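Local coordinates for protein chorismate mutase (Burkholderia thailandensis, PDB 6CNZ) that probably catalyses the Claisen rearrangement of chorismate to prephenate, the branch-point step leading towards phenylalanine and tyrosine, at residues Val34-Trp37 with Lys38-Arg42; Tyr71-Thr74 with Phe75-Gln79; Asp78-Ala81 with Ala82-Leu86; Arg117-Gln120 with Ser121-Ala125; Ala147-Lys150 with Thr151-Arg154. One frame throughout, in Å; residues are numbered along the deposited sequence.

Contact 1: Val34-Trp37 with Lys38-Arg42; sequences VAHW and KWINR
Lys-38 lies alongside Val-34, one turn earlier, its chain extended and pointing the same way, so that NZ comes 3.7 Å from Val-34 CG1 while CG sits at the edge of the Trp-37 indole, near its plane. The ammonium is held by the carbonyl of Ile-45 and more weakly by Gln-87, beside a bound nitrate. Trp-39 gives its backbone N to Ala-35 O at 2.7 Å, but its ring is directed at helix 69-96, meeting Phe-91 and Trp-94 edge-to-face. Ile-40 continues the i to i+4 pairing: its CD1 rests 3.9 Å from His-36 NE2, the two side chains running side by side. At Asn-41 the contact becomes polar as well as stacked. Its CG is anti to its own carbonyl carbon (chi1 -68°), which carries the amide back over the Trp-37 face, with ND2 3.2 Å above the indole plane and the two planes 24° apart. From there ND2 donates an almost straight bond (171°) to Trp-37 O at 2.7 Å, and Asn-41 N grips the same oxygen, so one carbonyl near the helix end takes two donors. CB completes the stack by a CH-pi contact with the six-membered ring. Arg-42 folds its guanidinium back to Ile-40 O through NH1. Asn-41 bonding back to Trp-37 O, followed by Arg-42 with positive phi, forms the C-terminal ending of helix 31-41.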
loop_
_atom_site.group_PDB
_atom_site.type_symbol
_atom_site.label_atom_id
_atom_site.label_comp_id
_atom_site.label_asym_id
_atom_site.label_seq_id
_atom_site.Cartn_x
_atom_site.Cartn_y
_atom_site.Cartn_z
ATOM N N VAL A 34 -5.767 13.178 0.005
ATOM C CA VAL A 34 -6.755 13.881 0.824
ATOM C C VAL A 34 -6.335 15.335 0.997
ATOM O O VAL A 34 -7.112 16.262 0.744
ATOM C CB VAL A 34 -6.930 13.190 2.196
ATOM C CG1 VAL A 34 -7.874 14.005 3.070
ATOM C CG2 VAL A 34 -7.452 11.762 2.052
ATOM N N ALA A 35 -5.088 15.551 1.432
ATOM C CA ALA A 35 -4.592 16.906 1.637
ATOM C C ALA A 35 -4.680 17.711 0.353
ATOM O O ALA A 35 -5.141 18.859 0.357
ATOM C CB ALA A 35 -3.145 16.870 2.140
ATOM N N HIS A 36 -4.221 17.122 -0.753
ATOM C CA HIS A 36 -4.254 17.786 -2.054
ATOM C C HIS A 36 -5.682 18.213 -2.422
ATOM O O HIS A 36 -5.924 19.362 -2.815
ATOM C CB HIS A 36 -3.645 16.831 -3.094
ATOM C CG HIS A 36 -3.376 17.438 -4.439
ATOM N ND1 HIS A 36 -2.753 16.734 -5.452
ATOM C CD2 HIS A 36 -3.642 18.666 -4.947
ATOM C CE1 HIS A 36 -2.662 17.496 -6.530
ATOM N NE2 HIS A 36 -3.193 18.672 -6.249
ATOM N N TRP A 37 -6.650 17.313 -2.268
ATOM C CA TRP A 37 -8.041 17.685 -2.536
ATOM C C TRP A 37 -8.515 18.817 -1.620
ATOM O O TRP A 37 -9.162 19.772 -2.078
ATOM C CB TRP A 37 -8.939 16.459 -2.385
ATOM C CG TRP A 37 -10.334 16.707 -2.812
ATOM C CD1 TRP A 37 -10.850 16.544 -4.076
ATOM C CD2 TRP A 37 -11.417 17.178 -1.993
ATOM N NE1 TRP A 37 -12.185 16.868 -4.080
ATOM C CE2 TRP A 37 -12.557 17.264 -2.820
ATOM C CE3 TRP A 37 -11.531 17.534 -0.646
ATOM C CZ2 TRP A 37 -13.801 17.698 -2.341
ATOM C CZ3 TRP A 37 -12.780 17.962 -0.165
ATOM C CH2 TRP A 37 -13.891 18.039 -1.013
ATOM N N LYS A 38 -8.190 18.739 -0.326
ATOM C CA LYS A 38 -8.609 19.785 0.620
ATOM C C LYS A 38 -7.912 21.117 0.356
ATOM O O LYS A 38 -8.511 22.179 0.567
ATOM C CB LYS A 38 -8.347 19.316 2.051
ATOM C CG LYS A 38 -9.279 18.172 2.482
ATOM C CD LYS A 38 -9.019 17.752 3.925
ATOM C CE LYS A 38 -10.174 16.924 4.508
ATOM N NZ LYS A 38 -9.693 16.040 5.623
ATOM N N TRP A 39 -6.661 21.076 -0.124
ATOM C CA TRP A 39 -5.930 22.292 -0.471
ATOM C C TRP A 39 -6.606 23.043 -1.614
ATOM O O TRP A 39 -6.672 24.285 -1.610
ATOM C CB TRP A 39 -4.492 21.929 -0.857
ATOM C CG TRP A 39 -3.636 23.102 -1.292
ATOM C CD1 TRP A 39 -3.403 23.521 -2.568
ATOM C CD2 TRP A 39 -2.918 24.005 -0.435
ATOM N NE1 TRP A 39 -2.562 24.610 -2.563
ATOM C CE2 TRP A 39 -2.256 24.930 -1.264
ATOM C CE3 TRP A 39 -2.743 24.093 0.958
ATOM C CZ2 TRP A 39 -1.445 25.953 -0.753
ATOM C CZ3 TRP A 39 -1.930 25.115 1.473
ATOM C CH2 TRP A 39 -1.289 26.025 0.615
ATOM N N ILE A 40 -7.098 22.309 -2.610
ATOM C CA ILE A 40 -7.800 22.956 -3.720
ATOM C C ILE A 40 -9.177 23.440 -3.273
ATOM O O ILE A 40 -9.594 24.563 -3.588
ATOM C CB ILE A 40 -7.887 21.995 -4.917
ATOM C CG1 ILE A 40 -6.486 21.748 -5.471
ATOM C CG2 ILE A 40 -8.862 22.544 -6.027
ATOM C CD1 ILE A 40 -6.460 20.776 -6.642
ATOM N N ASN A 41 -9.884 22.627 -2.504
ATOM C CA ASN A 41 -11.261 22.917 -2.155
ATOM C C ASN A 41 -11.397 23.696 -0.858
ATOM O O ASN A 41 -12.518 24.066 -0.498
ATOM C CB ASN A 41 -12.052 21.614 -2.074
ATOM C CG ASN A 41 -12.204 20.957 -3.429
ATOM O OD1 ASN A 41 -13.153 21.249 -4.159
ATOM N ND2 ASN A 41 -11.256 20.066 -3.783
ATOM N N ARG A 42 -10.287 23.962 -0.168
ATOM C CA ARG A 42 -10.293 24.746 1.072
ATOM C C ARG A 42 -11.212 24.120 2.117
ATOM O O ARG A 42 -11.925 24.820 2.839
ATOM C CB ARG A 42 -10.687 26.205 0.813
ATOM C CG ARG A 42 -9.557 27.098 0.329
ATOM C CD ARG A 42 -9.123 26.765 -1.115
ATOM N NE ARG A 42 -8.336 27.855 -1.680
ATOM C CZ ARG A 42 -8.009 27.980 -2.959
ATOM N NH1 ARG A 42 -8.402 27.071 -3.852
ATOM N NH2 ARG A 42 -7.294 29.029 -3.335
#

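Contact 2: Tyr71-Thr74 with Phe75-Gln79; sequences YART and FFDDQ
The edge of the Phe-76 ring meets Ala-72 O near the ring plane, CD1 lying 3.4 Å from that oxygen, while Gln-79 CG sits over one face, offset towards the rim. The Phe-75 ring has Gln-79 NE2 centred 3.3 Å above one face and Phe-76 CE1 at its edge. These are about two and a half turns of an amphipathic alpha-helix, part of the all-helical chorismate mutase fold: Phe-76 packs towards helices 48-64 and 107-129, Phe-75 on Leu-20 of helix 15-29. Gln-79 doubles back on its own turn, N and NE2 reaching Phe-75 O from opposite faces of the carbonyl plane; NE2 also bonds to Ala-166 O. On another side Arg-73 and Asp-77 carry opposite charges that do not touch, NE and OD2 being 4.6 Å apart; Arg-73 NH1 is salt-bridged to Glu-59 instead. A water spans the gap, accepting from Arg-73 NE at 3.0 Å and donating to Asp-77 OD2, also at 3.0 Å.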
loop_
_atom_site.group_PDB
_atom_site.type_symbol
_atom_site.label_atom_id
_atom_site.label_comp_id
_atom_site.label_asym_id
_atom_site.label_seq_id
_atom_site.Cartn_x
_atom_site.Cartn_y
_atom_site.Cartn_z
ATOM N N TYR A 71 -9.712 -1.187 22.043
ATOM C CA TYR A 71 -8.417 -1.341 21.394
ATOM C C TYR A 71 -8.483 -0.917 19.933
ATOM O O TYR A 71 -7.598 -0.210 19.442
ATOM C CB TYR A 71 -7.993 -2.794 21.511
ATOM C CG TYR A 71 -6.661 -3.154 20.930
ATOM C CD1 TYR A 71 -5.513 -2.490 21.314
ATOM C CD2 TYR A 71 -6.550 -4.206 20.032
ATOM C CE1 TYR A 71 -4.287 -2.841 20.802
ATOM C CE2 TYR A 71 -5.330 -4.575 19.518
ATOM C CZ TYR A 71 -4.195 -3.891 19.910
ATOM O OH TYR A 71 -2.968 -4.263 19.401
ATOM N N ALA A 72 -9.529 -1.335 19.221
ATOM C CA ALA A 72 -9.664 -0.922 17.828
ATOM C C ALA A 72 -9.944 0.571 17.723
ATOM O O ALA A 72 -9.378 1.247 16.859
ATOM C CB ALA A 72 -10.764 -1.724 17.145
ATOM N N ARG A 73 -10.794 1.108 18.604
ATOM C CA ARG A 73 -11.114 2.533 18.542
ATOM C C ARG A 73 -9.865 3.378 18.755
ATOM O O ARG A 73 -9.562 4.279 17.960
ATOM C CB ARG A 73 -12.180 2.896 19.580
ATOM C CG ARG A 73 -12.574 4.373 19.532
ATOM C CD ARG A 73 -13.390 4.828 20.750
ATOM N NE ARG A 73 -13.880 6.189 20.527
ATOM C CZ ARG A 73 -15.031 6.481 19.924
ATOM N NH1 ARG A 73 -15.828 5.507 19.504
ATOM N NH2 ARG A 73 -15.394 7.743 19.749
ATOM N N THR A 74 -9.116 3.083 19.817
ATOM C CA THR A 74 -7.871 3.797 20.069
ATOM C C THR A 74 -6.931 3.712 18.874
ATOM O O THR A 74 -6.347 4.720 18.464
ATOM C CB THR A 74 -7.191 3.232 21.314
ATOM O OG1 THR A 74 -8.002 3.510 22.448
ATOM C CG2 THR A 74 -5.823 3.875 21.513
ATOM N N PHE A 75 -6.781 2.513 18.297
ATOM C CA PHE A 75 -5.930 2.360 17.123
ATOM C C PHE A 75 -6.393 3.269 15.992
ATOM O O PHE A 75 -5.565 3.845 15.274
ATOM C CB PHE A 75 -5.909 0.903 16.670
ATOM C CG PHE A 75 -5.076 0.651 15.427
ATOM C CD1 PHE A 75 -3.691 0.591 15.501
ATOM C CD2 PHE A 75 -5.685 0.455 14.197
ATOM C CE1 PHE A 75 -2.920 0.349 14.373
ATOM C CE2 PHE A 75 -4.926 0.207 13.054
ATOM C CZ PHE A 75 -3.535 0.152 13.142
ATOM N N PHE A 76 -7.708 3.436 15.830
ATOM C CA PHE A 76 -8.158 4.298 14.743
ATOM C C PHE A 76 -8.133 5.769 15.138
ATOM O O PHE A 76 -7.906 6.618 14.268
ATOM C CB PHE A 76 -9.534 3.855 14.225
ATOM C CG PHE A 76 -9.441 2.804 13.138
ATOM C CD1 PHE A 76 -9.268 1.458 13.456
ATOM C CD2 PHE A 76 -9.478 3.164 11.799
ATOM C CE1 PHE A 76 -9.162 0.491 12.459
ATOM C CE2 PHE A 76 -9.372 2.195 10.794
ATOM C CZ PHE A 76 -9.213 0.857 11.129
ATOM N N ASP A 77 -8.279 6.090 16.430
ATOM C CA ASP A 77 -7.895 7.426 16.894
ATOM C C ASP A 77 -6.503 7.796 16.395
ATOM O O ASP A 77 -6.288 8.906 15.888
ATOM C CB ASP A 77 -7.921 7.508 18.421
ATOM C CG ASP A 77 -9.316 7.728 18.982
ATOM O OD1 ASP A 77 -10.211 8.198 18.238
ATOM O OD2 ASP A 77 -9.516 7.433 20.185
ATOM N N ASP A 78 -5.553 6.854 16.510
ATOM C CA ASP A 78 -4.179 7.085 16.066
ATOM C C ASP A 78 -4.066 7.190 14.543
ATOM O O ASP A 78 -3.213 7.934 14.044
ATOM C CB ASP A 78 -3.253 5.977 16.577
ATOM C CG ASP A 78 -3.013 6.063 18.084
ATOM O OD1 ASP A 78 -3.165 7.156 18.663
ATOM O OD2 ASP A 78 -2.639 5.040 18.683
ATOM N N GLN A 79 -4.874 6.430 13.788
ATOM C CA GLN A 79 -4.840 6.555 12.323
ATOM C C GLN A 79 -5.273 7.947 11.892
ATOM O O GLN A 79 -4.640 8.571 11.029
ATOM C CB GLN A 79 -5.736 5.507 11.643
ATOM C CG GLN A 79 -5.418 4.039 12.002
ATOM C CD GLN A 79 -3.928 3.749 12.075
ATOM O OE1 GLN A 79 -3.234 3.724 11.052
ATOM N NE2 GLN A 79 -3.424 3.517 13.294
HETATM O O HOH W 1 -12.189 8.660 20.710
#

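Contact 3: Asp78-Ala81 with Ala82-Leu86; sequences DQIA and ASKQL
Lys-84 lies back along the helix against Ile-80, the two side chains side by side and pointing the same way. Its CB starts 3.6 Å from Ile-80 O, the carbonyl that accepts the bond from Lys-84 N (170°). CG keeps the same distance from that oxygen, because it stands anti to the lysine's own carbonyl carbon (chi1 -75°) and therefore turns towards the preceding turn. CD then meets Ile-80 CG2, the branch anti to the isoleucine N, at 3.8 Å, and this methyl-to-methylene touch is the nearest approach of the two side chains. At chi3 (74°) the chain bends, and CE is already 4.9 Å from Ile-80 CG2. NZ ends in a long, weak ion pair with Glu-51, on helix 48-64, where Ile-80 also packs on Glu-51, Leu-54 and Leu-55.

Beside this pair come three small residues, Ala-81, Ala-82 and Ser-83. Ala-82 CB rests 3.3 Å from Asp-78 O, and its methyl packs on Ala-166 of helix 157-166 and Leu-28 of helix 15-29. Ser-83 OG is hydrogen-bonded onward to Gln-87 NE2. Farther along, Gln-85 OE1 bonds to Thr-165 OG1. Between Ile-80 and Lys-84, then, the side chains meet through aliphatic carbon alone: Ile-80 CG2 supports the lysine at CD, while the long, weak ion pair with Glu-51 probably holds the ammonium only loosely.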
loop_
_atom_site.group_PDB
_atom_site.type_symbol
_atom_site.label_atom_id
_atom_site.label_comp_id
_atom_site.label_asym_id
_atom_site.label_seq_id
_atom_site.Cartn_x
_atom_site.Cartn_y
_atom_site.Cartn_z
ATOM N N ASP A 78 -5.553 6.854 16.510
ATOM C CA ASP A 78 -4.179 7.085 16.066
ATOM C C ASP A 78 -4.066 7.190 14.543
ATOM O O ASP A 78 -3.213 7.934 14.044
ATOM C CB ASP A 78 -3.253 5.977 16.577
ATOM C CG ASP A 78 -3.013 6.063 18.084
ATOM O OD1 ASP A 78 -3.165 7.156 18.663
ATOM O OD2 ASP A 78 -2.639 5.040 18.683
ATOM N N GLN A 79 -4.874 6.430 13.788
ATOM C CA GLN A 79 -4.840 6.555 12.323
ATOM C C GLN A 79 -5.273 7.947 11.892
ATOM O O GLN A 79 -4.640 8.571 11.029
ATOM C CB GLN A 79 -5.736 5.507 11.643
ATOM C CG GLN A 79 -5.418 4.039 12.002
ATOM C CD GLN A 79 -3.928 3.749 12.075
ATOM O OE1 GLN A 79 -3.234 3.724 11.052
ATOM N NE2 GLN A 79 -3.424 3.517 13.294
ATOM N N ILE A 80 -6.363 8.437 12.490
ATOM C CA ILE A 80 -6.858 9.792 12.244
ATOM C C ILE A 80 -5.806 10.833 12.637
ATOM O O ILE A 80 -5.466 11.722 11.846
ATOM C CB ILE A 80 -8.186 9.999 13.000
ATOM C CG1 ILE A 80 -9.272 9.093 12.407
ATOM C CG2 ILE A 80 -8.624 11.480 13.008
ATOM C CD1 ILE A 80 -10.471 8.879 13.336
ATOM N N ALA A 81 -5.271 10.740 13.864
ATOM C CA ALA A 81 -4.232 11.679 14.299
ATOM C C ALA A 81 -3.063 11.715 13.319
ATOM O O ALA A 81 -2.536 12.789 12.997
ATOM C CB ALA A 81 -3.724 11.290 15.692
ATOM N N ALA A 82 -2.634 10.536 12.860
ATOM C CA ALA A 82 -1.499 10.430 11.945
ATOM C C ALA A 82 -1.821 11.048 10.592
ATOM O O ALA A 82 -0.987 11.752 10.000
ATOM C CB ALA A 82 -1.109 8.959 11.772
ATOM N N SER A 83 -3.029 10.792 10.088
ATOM C CA SER A 83 -3.454 11.398 8.829
ATOM C C SER A 83 -3.443 12.922 8.933
ATOM O O SER A 83 -2.857 13.614 8.091
ATOM C CB SER A 83 -4.849 10.879 8.458
ATOM O OG SER A 83 -5.318 11.460 7.258
ATOM N N LYS A 84 -4.048 13.461 9.991
ATOM C CA LYS A 84 -4.135 14.916 10.119
ATOM C C LYS A 84 -2.756 15.541 10.304
ATOM O O LYS A 84 -2.479 16.621 9.773
ATOM C CB LYS A 84 -5.062 15.283 11.286
ATOM C CG LYS A 84 -6.530 15.076 10.961
ATOM C CD LYS A 84 -7.394 14.950 12.212
ATOM C CE LYS A 84 -7.596 16.270 12.921
ATOM N NZ LYS A 84 -8.596 16.121 14.033
ATOM N N GLN A 85 -1.888 14.886 11.076
ATOM C CA GLN A 85 -0.511 15.336 11.208
ATOM C C GLN A 85 0.157 15.465 9.839
ATOM O O GLN A 85 0.756 16.497 9.515
ATOM C CB GLN A 85 0.242 14.341 12.099
ATOM C CG GLN A 85 1.637 14.718 12.515
ATOM C CD GLN A 85 2.296 13.562 13.246
ATOM O OE1 GLN A 85 1.630 12.815 13.961
ATOM N NE2 GLN A 85 3.587 13.371 13.021
ATOM N N LEU A 86 0.096 14.407 9.037
ATOM C CA LEU A 86 0.687 14.455 7.705
ATOM C C LEU A 86 0.049 15.557 6.856
ATOM O O LEU A 86 0.751 16.329 6.192
ATOM C CB LEU A 86 0.543 13.086 7.016
ATOM C CG LEU A 86 1.213 12.920 5.642
ATOM C CD1 LEU A 86 2.600 13.557 5.631
ATOM C CD2 LEU A 86 1.330 11.447 5.258
#

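Contact 4: Arg117-Gln120 with Ser121-Ala125; sequences RLTQ and SLIAA
Leu-122 N donates to Leu-118 O at 2.7 Å, the shortest backbone bond of this stretch, with an N-H...O angle of 165°. Ile-123 N and Ala-124 N follow with bonds to Thr-119 O and Gln-120 O, whereas Ser-121 N reaches Arg-117 O only weakly, at 3.3 Å. The strongest side-chain bond of these residues goes elsewhere: Arg-117 NH2 is hydrogen-bonded to Thr-153 O of the second subunit, and Ser-121 OG makes a weak bond to Leu-152 O of that subunit.

Beyond the backbone, the branched side chains fold over the carbonyls of the preceding turn. Leu-122 CB and CG lie 3.2 Å and 3.3 Å from Leu-118 O, and Ile-123 CG1 is 3.2 Å from Thr-119 O. In Ile-123, CG1 is anti to the residue's own carbonyl carbon (chi1 -70°), which swings CD1 back to within 4.3 Å of Thr-119 CG2. Gln-120 bends at chi2, bringing NE2 to 4.3 Å from Ala-124 CB; NE2 also makes a weak hydrogen bond to Asn-65 OD1.

Leu-118 and Leu-122 continue onto Leu-23 and Arg-27 of helix 15-29, while Ile-123 reaches Phe-76 and Arg-61. Residues 117-125 thus divide by chemistry: the branched apolar Leu-118, Leu-122 and Ile-123 face helices of their own subunit, whereas Arg-117, Ser-121, Ala-124 and Ala-125 face the second subunit.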
loop_
_atom_site.group_PDB
_atom_site.type_symbol
_atom_site.label_atom_id
_atom_site.label_comp_id
_atom_site.label_asym_id
_atom_site.label_seq_id
_atom_site.Cartn_x
_atom_site.Cartn_y
_atom_site.Cartn_z
ATOM N N ARG A 117 -11.842 0.610 2.172
ATOM C CA ARG A 117 -11.336 -0.764 2.142
ATOM C C ARG A 117 -10.304 -1.010 3.242
ATOM O O ARG A 117 -10.252 -2.098 3.820
ATOM C CB ARG A 117 -10.706 -1.086 0.788
ATOM C CG ARG A 117 -11.663 -1.197 -0.377
ATOM C CD ARG A 117 -10.960 -1.887 -1.530
ATOM N NE ARG A 117 -10.574 -3.242 -1.144
ATOM C CZ ARG A 117 -11.111 -4.349 -1.646
ATOM N NH1 ARG A 117 -12.046 -4.279 -2.587
ATOM N NH2 ARG A 117 -10.698 -5.531 -1.211
ATOM N N LEU A 118 -9.448 -0.027 3.523
ATOM C CA LEU A 118 -8.386 -0.277 4.493
ATOM C C LEU A 118 -8.933 -0.424 5.910
ATOM O O LEU A 118 -8.310 -1.092 6.748
ATOM C CB LEU A 118 -7.333 0.826 4.418
ATOM C CG LEU A 118 -6.406 0.602 3.215
ATOM C CD1 LEU A 118 -5.641 1.863 2.856
ATOM C CD2 LEU A 118 -5.454 -0.546 3.448
ATOM N N THR A 119 -10.099 0.165 6.196
ATOM C CA THR A 119 -10.725 -0.037 7.497
ATOM C C THR A 119 -10.856 -1.521 7.815
ATOM O O THR A 119 -10.374 -1.990 8.851
ATOM C CB THR A 119 -12.088 0.647 7.544
ATOM O OG1 THR A 119 -11.912 2.062 7.397
ATOM C CG2 THR A 119 -12.765 0.362 8.874
ATOM N N GLN A 120 -11.463 -2.286 6.907
ATOM C CA GLN A 120 -11.640 -3.714 7.159
ATOM C C GLN A 120 -10.309 -4.463 7.199
ATOM O O GLN A 120 -10.147 -5.390 8.000
ATOM C CB GLN A 120 -12.559 -4.342 6.109
ATOM C CG GLN A 120 -12.898 -5.820 6.410
ATOM C CD GLN A 120 -13.362 -6.070 7.862
ATOM O OE1 GLN A 120 -14.149 -5.302 8.429
ATOM N NE2 GLN A 120 -12.872 -7.153 8.460
ATOM N N SER A 121 -9.364 -4.119 6.315
ATOM C CA SER A 121 -8.067 -4.806 6.333
ATOM C C SER A 121 -7.314 -4.515 7.626
ATOM O O SER A 121 -6.707 -5.415 8.218
ATOM C CB SER A 121 -7.215 -4.388 5.132
ATOM O OG SER A 121 -7.932 -4.515 3.925
ATOM N N LEU A 122 -7.347 -3.263 8.073
ATOM C CA LEU A 122 -6.688 -2.898 9.321
ATOM C C LEU A 122 -7.333 -3.584 10.512
ATOM O O LEU A 122 -6.630 -4.043 11.423
ATOM C CB LEU A 122 -6.724 -1.386 9.497
ATOM C CG LEU A 122 -5.676 -0.694 8.627
ATOM C CD1 LEU A 122 -5.807 0.819 8.739
ATOM C CD2 LEU A 122 -4.280 -1.141 9.058
ATOM N N ILE A 123 -8.666 -3.664 10.533
ATOM C CA ILE A 123 -9.319 -4.321 11.662
ATOM C C ILE A 123 -8.956 -5.796 11.694
ATOM O O ILE A 123 -8.665 -6.350 12.758
ATOM C CB ILE A 123 -10.842 -4.106 11.620
ATOM C CG1 ILE A 123 -11.148 -2.648 11.928
ATOM C CG2 ILE A 123 -11.544 -5.005 12.627
ATOM C CD1 ILE A 123 -12.604 -2.386 12.153
ATOM N N ALA A 124 -8.933 -6.449 10.531
ATOM C CA ALA A 124 -8.517 -7.847 10.483
ATOM C C ALA A 124 -7.037 -8.002 10.830
ATOM O O ALA A 124 -6.645 -8.973 11.493
ATOM C CB ALA A 124 -8.812 -8.432 9.102
ATOM N N ALA A 125 -6.197 -7.058 10.391
ATOM C CA ALA A 125 -4.781 -7.129 10.733
ATOM C C ALA A 125 -4.566 -6.920 12.226
ATOM O O ALA A 125 -3.734 -7.597 12.836
ATOM C CB ALA A 125 -3.982 -6.094 9.936
#

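Contact 5: Ala147-Lys150 with Thr151-Arg154; sequences ANWK and TLTR. With NO3 (nitrate ion), chain G.
Two torsions bring Thr-153 onto Trp-149: the indole CG is anti to the tryptophan N (chi1 177°), and Thr-153 OG1 stands between its own N and carbonyl carbon (chi1 50°), leaving CG2 to lie over the ring. CG2 is 3.8 Å from the centroid of the six-membered ring, an off-centre CH-pi contact. Thr-153 OG1 donates to Trp-149 O at 2.9 Å from 43° out of the carbonyl plane, and Thr-153 N reaches the same oxygen at 3.0 Å, so a single threonine supplies two donors to it. At the edge of the indole, near the ring plane, Trp-149 NE1 makes a weak bond to nitrate O3 at 3.0 Å. The ion, probably from the crystallisation liquor, is also hydrogen-bonded to Ser-25 OG and Gln-159 NE2.

Thr-151 OG1 instead donates to the carbonyl three residues back, Asn-148 O, at 2.7 Å. The backbone bond of Thr-151 to Ala-147 O is ordinary, but Leu-152 N bonds only weakly to Asn-148 O and Trp-149 O. Arg-154 then leaves the helix with positive phi, its N still bonded to Lys-150 O. These are the last turns of helix 138-153.

In an all-helical fold, Trp-149 fills the junction between helix 15-29, through Val-21 and Ala-22, and helix 157-166, through Leu-163. The helix end also faces the second subunit, where Leu-152 packs on Arg-128, Arg-128 NH2 bonds weakly to Thr-151 OG1, and Trp-149 touches Asn-19 of that subunit.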
loop_
_atom_site.group_PDB
_atom_site.type_symbol
_atom_site.label_atom_id
_atom_site.label_comp_id
_atom_site.label_asym_id
_atom_site.label_seq_id
_atom_site.Cartn_x
_atom_site.Cartn_y
_atom_site.Cartn_z
ATOM N N ALA A 147 11.032 0.011 11.537
ATOM C CA ALA A 147 12.314 0.377 10.944
ATOM C C ALA A 147 12.574 -0.403 9.660
ATOM O O ALA A 147 13.085 0.155 8.689
ATOM C CB ALA A 147 13.443 0.138 11.941
ATOM N N ASN A 148 12.285 -1.708 9.657
ATOM C CA ASN A 148 12.445 -2.481 8.431
ATOM C C ASN A 148 11.652 -1.842 7.298
ATOM O O ASN A 148 12.163 -1.649 6.188
ATOM C CB ASN A 148 11.981 -3.923 8.643
ATOM C CG ASN A 148 13.017 -4.783 9.364
ATOM O OD1 ASN A 148 14.204 -4.438 9.411
ATOM N ND2 ASN A 148 12.572 -5.916 9.924
ATOM N N TRP A 149 10.395 -1.490 7.576
ATOM C CA TRP A 149 9.534 -0.940 6.540
ATOM C C TRP A 149 10.021 0.428 6.097
ATOM O O TRP A 149 10.023 0.732 4.901
ATOM C CB TRP A 149 8.097 -0.860 7.056
ATOM C CG TRP A 149 7.156 -0.247 6.102
ATOM C CD1 TRP A 149 6.744 1.053 6.086
ATOM C CD2 TRP A 149 6.488 -0.896 5.013
ATOM N NE1 TRP A 149 5.863 1.251 5.061
ATOM C CE2 TRP A 149 5.676 0.071 4.390
ATOM C CE3 TRP A 149 6.492 -2.201 4.508
ATOM C CZ2 TRP A 149 4.876 -0.221 3.280
ATOM C CZ3 TRP A 149 5.689 -2.497 3.406
ATOM C CH2 TRP A 149 4.889 -1.508 2.808
ATOM N N LYS A 150 10.452 1.267 7.046
ATOM C CA LYS A 150 10.900 2.600 6.665
ATOM C C LYS A 150 12.104 2.522 5.753
ATOM O O LYS A 150 12.254 3.347 4.836
ATOM C CB LYS A 150 11.230 3.437 7.902
ATOM C CG LYS A 150 10.006 4.013 8.624
ATOM C CD LYS A 150 10.479 4.666 9.938
ATOM C CE LYS A 150 9.373 5.409 10.675
ATOM N NZ LYS A 150 9.861 5.822 12.035
ATOM N N THR A 151 12.962 1.529 5.965
ATOM C CA THR A 151 14.142 1.442 5.116
ATOM C C THR A 151 13.797 0.952 3.718
ATOM O O THR A 151 14.568 1.204 2.796
ATOM C CB THR A 151 15.199 0.538 5.750
ATOM O OG1 THR A 151 14.671 -0.788 5.875
ATOM C CG2 THR A 151 15.585 1.059 7.133
ATOM N N LEU A 152 12.653 0.274 3.548
ATOM C CA LEU A 152 12.190 -0.154 2.226
ATOM C C LEU A 152 11.562 0.994 1.454
ATOM O O LEU A 152 11.909 1.241 0.294
ATOM C CB LEU A 152 11.146 -1.267 2.358
ATOM C CG LEU A 152 11.594 -2.655 2.754
ATOM C CD1 LEU A 152 10.395 -3.561 2.829
ATOM C CD2 LEU A 152 12.622 -3.170 1.737
ATOM N N THR A 153 10.606 1.681 2.078
ATOM C CA THR A 153 9.738 2.618 1.386
ATOM C C THR A 153 10.322 4.030 1.308
ATOM O O THR A 153 10.143 4.701 0.291
ATOM C CB THR A 153 8.369 2.624 2.072
ATOM O OG1 THR A 153 8.539 2.802 3.482
ATOM C CG2 THR A 153 7.669 1.299 1.825
ATOM N N ARG A 154 11.021 4.503 2.346
ATOM C CA ARG A 154 11.752 5.780 2.286
ATOM C C ARG A 154 10.832 6.982 1.990
ATOM O O ARG A 154 11.113 7.820 1.122
ATOM C CB ARG A 154 12.892 5.698 1.260
ATOM C CG ARG A 154 13.759 4.475 1.452
ATOM C CD ARG A 154 15.001 4.517 0.578
ATOM N NE ARG A 154 16.047 5.361 1.148
ATOM C CZ ARG A 154 17.000 4.933 1.977
ATOM N NH1 ARG A 154 17.897 5.794 2.433
ATOM N NH2 ARG A 154 17.061 3.653 2.354
HETATM N N NO3 G . 5.601 5.276 5.902
HETATM O O1 NO3 G . 4.336 5.320 5.791
HETATM O O2 NO3 G . 6.257 6.333 6.161
HETATM O O3 NO3 G . 6.208 4.176 5.745
#

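Along the chain the contacts run in series except where contacts 2 and 3 overlap. These two share Asp-78 and Gln-79 on helix 69-96, their centres 10 Å apart, and so trace one long central helix. Contact 4, on helix 107-129, is the one other contact that touches contact 2: Phe-76 packs against both Leu-122 and Ile-123. Contact 1, on helix 31-41, and contact 5, at the end of helix 138-153, lie farthest out, with centres 27 Å apart. Contacts 4 and 5 both face the second subunit and meet each other's helices there, consistent with a dimer in which helix 107-129 of one copy abuts the end of helix 138-153 of the other.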